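Local coordinates for Beta2-bungarotoxin (Bungarus multicinctus, PDB 1BUN), which acts as a two-chain presynaptic snake neurotoxin, pairing a phospholipase A2 with a Kunitz-type chain that probably targets potassium channels, at residues B[3-11]-B[41-49]. Residues are numbered along the deposited sequence; the frame is centred on the assembly and turned at random.
Sequences RHPDCDKPP and NGNGNHFKS
N45 and N43 reach across to the backbone of K9 and P10 with their side-chain amides. N45 ND2 donates to K9 O at 3.0 Å, near the amide plane. CG of N45 lies anti to its own backbone N (chi1 -171°), bringing the amide to the carbonyls of the D6 to K9 turn and setting N45 CB against D6 O at 3.5 Å. N45 OD1 accepts from the backbone N of Y25 in strand 20-26, so both ends of this buried amide are used. N43 ND2 donates to P10 O at 2.7 Å, and N43 OD1 takes N45 N at 2.9 Å in an Asx turn. Both segments are loops of a Kunitz (BPTI-like) fold. The first precedes the sheet, and the second lies between strand 31-37 and helix 50-57, where C57 forms a disulfide with C7. The D6 carboxylate is shared: OD2 accepts a weak hydrogen bond from G44 N at 3.3 Å, and OD1 forms a salt bridge with K9 NZ at 2.7 Å. H4 and F47 pair edge-to-face, with the edge of F47 toward H4 and planes at 79°. G44 O sits over one face of the H4 ring, and H4 ND1 accepts from D6 N at 2.9 Å.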
loop_
_atom_site.group_PDB
_atom_site.type_symbol
_atom_site.label_atom_id
_atom_site.label_comp_id
_atom_site.label_asym_id
_atom_site.label_seq_id
_atom_site.Cartn_x
_atom_site.Cartn_y
_atom_site.Cartn_z
ATOM N N ARG B 3 -9.466 6.167 3.389
ATOM C CA ARG B 3 -9.370 7.584 3.736
ATOM C C ARG B 3 -9.372 7.754 5.237
ATOM O O ARG B 3 -10.086 7.039 5.923
ATOM C CB ARG B 3 -10.536 8.352 3.151
ATOM C CG ARG B 3 -10.212 9.781 2.991
ATOM C CD ARG B 3 -11.379 10.524 2.482
ATOM N NE ARG B 3 -11.064 11.934 2.319
ATOM C CZ ARG B 3 -11.707 12.917 2.932
ATOM N NH1 ARG B 3 -12.703 12.652 3.778
ATOM N NH2 ARG B 3 -11.426 14.165 2.607
ATOM N N HIS B 4 -8.571 8.679 5.761
ATOM C CA HIS B 4 -8.537 8.862 7.209
ATOM C C HIS B 4 -9.916 9.274 7.710
ATOM O O HIS B 4 -10.540 10.189 7.179
ATOM C CB HIS B 4 -7.494 9.901 7.623
ATOM C CG HIS B 4 -7.172 9.869 9.085
ATOM N ND1 HIS B 4 -7.992 10.467 10.006
ATOM C CD2 HIS B 4 -6.235 9.133 9.736
ATOM C CE1 HIS B 4 -7.552 10.075 11.189
ATOM N NE2 HIS B 4 -6.494 9.267 11.076
ATOM N N PRO B 5 -10.435 8.571 8.711
ATOM C CA PRO B 5 -11.751 8.913 9.236
ATOM C C PRO B 5 -11.920 10.303 9.849
ATOM O O PRO B 5 -13.052 10.747 10.040
ATOM C CB PRO B 5 -11.995 7.814 10.270
ATOM C CG PRO B 5 -10.612 7.404 10.676
ATOM C CD PRO B 5 -9.926 7.352 9.350
ATOM N N ASP B 6 -10.835 11.018 10.120
ATOM C CA ASP B 6 -10.979 12.336 10.744
ATOM C C ASP B 6 -10.732 13.533 9.836
ATOM O O ASP B 6 -10.873 14.681 10.251
ATOM C CB ASP B 6 -10.096 12.411 11.991
ATOM C CG ASP B 6 -10.482 11.367 13.039
ATOM O OD1 ASP B 6 -11.705 11.196 13.275
ATOM O OD2 ASP B 6 -9.584 10.715 13.631
ATOM N N CYS B 7 -10.466 13.263 8.570
ATOM C CA CYS B 7 -10.163 14.296 7.588
ATOM C C CYS B 7 -11.088 15.507 7.485
ATOM O O CYS B 7 -10.704 16.536 6.919
ATOM C CB CYS B 7 -9.991 13.654 6.206
ATOM S SG CYS B 7 -8.540 12.569 6.132
ATOM N N ASP B 8 -12.301 15.397 8.008
ATOM C CA ASP B 8 -13.225 16.514 7.923
ATOM C C ASP B 8 -13.625 17.103 9.275
ATOM O O ASP B 8 -14.602 17.845 9.377
ATOM C CB ASP B 8 -14.466 16.098 7.125
ATOM C CG ASP B 8 -14.142 15.751 5.688
ATOM O OD1 ASP B 8 -13.644 16.637 4.962
ATOM O OD2 ASP B 8 -14.359 14.588 5.293
ATOM N N LYS B 9 -12.891 16.766 10.324
ATOM C CA LYS B 9 -13.192 17.290 11.647
ATOM C C LYS B 9 -12.336 18.535 11.817
ATOM O O LYS B 9 -11.358 18.718 11.078
ATOM C CB LYS B 9 -12.840 16.252 12.698
ATOM C CG LYS B 9 -13.741 15.050 12.622
ATOM C CD LYS B 9 -13.318 13.992 13.574
ATOM C CE LYS B 9 -14.403 12.951 13.713
ATOM N NZ LYS B 9 -13.951 11.835 14.601
ATOM N N PRO B 10 -12.693 19.433 12.754
ATOM C CA PRO B 10 -11.826 20.602 12.857
ATOM C C PRO B 10 -10.514 20.207 13.545
ATOM O O PRO B 10 -10.493 19.288 14.354
ATOM C CB PRO B 10 -12.685 21.591 13.641
ATOM C CG PRO B 10 -13.446 20.717 14.545
ATOM C CD PRO B 10 -13.848 19.556 13.661
ATOM N N PRO B 11 -9.391 20.819 13.123
ATOM C CA PRO B 11 -8.068 20.552 13.672
ATOM C C PRO B 11 -8.024 20.921 15.147
ATOM O O PRO B 11 -8.493 21.991 15.531
ATOM C CB PRO B 11 -7.175 21.473 12.826
ATOM C CG PRO B 11 -8.056 22.634 12.551
ATOM C CD PRO B 11 -9.308 21.910 12.132
ATOM N N ASN B 41 -4.027 15.788 20.462
ATOM C CA ASN B 41 -4.587 14.676 19.702
ATOM C C ASN B 41 -6.081 14.374 19.907
ATOM O O ASN B 41 -6.475 13.210 20.051
ATOM C CB ASN B 41 -3.772 13.416 19.972
ATOM C CG ASN B 41 -3.990 12.374 18.931
ATOM O OD1 ASN B 41 -3.907 12.665 17.744
ATOM N ND2 ASN B 41 -4.296 11.155 19.352
ATOM N N GLY B 42 -6.907 15.416 19.923
ATOM C CA GLY B 42 -8.336 15.239 20.108
ATOM C C GLY B 42 -8.931 14.516 18.923
ATOM O O GLY B 42 -10.078 14.074 18.975
ATOM N N ASN B 43 -8.161 14.435 17.838
ATOM C CA ASN B 43 -8.566 13.763 16.619
ATOM C C ASN B 43 -7.305 13.680 15.803
ATOM O O ASN B 43 -6.386 14.456 16.061
ATOM C CB ASN B 43 -9.687 14.518 15.876
ATOM C CG ASN B 43 -9.225 15.799 15.182
ATOM O OD1 ASN B 43 -8.072 15.951 14.793
ATOM N ND2 ASN B 43 -10.160 16.712 14.981
ATOM N N GLY B 44 -7.284 12.833 14.776
ATOM C CA GLY B 44 -6.090 12.673 13.974
ATOM C C GLY B 44 -5.935 13.507 12.724
ATOM O O GLY B 44 -5.132 13.148 11.860
ATOM N N ASN B 45 -6.684 14.599 12.599
ATOM C CA ASN B 45 -6.583 15.465 11.425
ATOM C C ASN B 45 -5.436 16.415 11.722
ATOM O O ASN B 45 -5.632 17.537 12.221
ATOM C CB ASN B 45 -7.891 16.249 11.190
ATOM C CG ASN B 45 -7.909 16.989 9.857
ATOM O OD1 ASN B 45 -6.923 16.979 9.120
ATOM N ND2 ASN B 45 -9.019 17.634 9.540
ATOM N N HIS B 46 -4.232 15.869 11.609
ATOM C CA HIS B 46 -2.986 16.599 11.825
ATOM C C HIS B 46 -1.862 15.697 11.330
ATOM O O HIS B 46 -1.663 14.587 11.835
ATOM C CB HIS B 46 -2.795 16.996 13.303
ATOM C CG HIS B 46 -2.733 15.839 14.255
ATOM N ND1 HIS B 46 -1.609 15.073 14.475
ATOM C CD2 HIS B 46 -3.681 15.345 15.094
ATOM C CE1 HIS B 46 -1.903 14.167 15.414
ATOM N NE2 HIS B 46 -3.153 14.294 15.821
ATOM N N PHE B 47 -1.118 16.153 10.339
ATOM C CA PHE B 47 -0.059 15.308 9.810
ATOM C C PHE B 47 1.249 16.089 9.684
ATOM O O PHE B 47 1.220 17.286 9.422
ATOM C CB PHE B 47 -0.510 14.708 8.442
ATOM C CG PHE B 47 -1.960 14.256 8.415
ATOM C CD1 PHE B 47 -2.984 15.169 8.201
ATOM C CD2 PHE B 47 -2.299 12.950 8.689
ATOM C CE1 PHE B 47 -4.330 14.791 8.267
ATOM C CE2 PHE B 47 -3.654 12.558 8.760
ATOM C CZ PHE B 47 -4.667 13.490 8.548
ATOM N N LYS B 48 2.383 15.412 9.853
ATOM C CA LYS B 48 3.695 16.046 9.756
ATOM C C LYS B 48 3.863 16.855 8.489
ATOM O O LYS B 48 4.642 17.790 8.476
ATOM C CB LYS B 48 4.836 15.032 9.731
ATOM C CG LYS B 48 4.710 13.777 10.575
ATOM C CD LYS B 48 5.803 12.768 10.144
ATOM C CE LYS B 48 5.623 11.393 10.810
ATOM N NZ LYS B 48 4.455 10.638 10.277
ATOM N N SER B 49 3.209 16.471 7.400
ATOM C CA SER B 49 3.375 17.219 6.163
ATOM C C SER B 49 2.224 17.178 5.178
ATOM O O SER B 49 1.311 16.369 5.309
ATOM C CB SER B 49 4.668 16.799 5.464
ATOM O OG SER B 49 4.631 15.443 5.056
#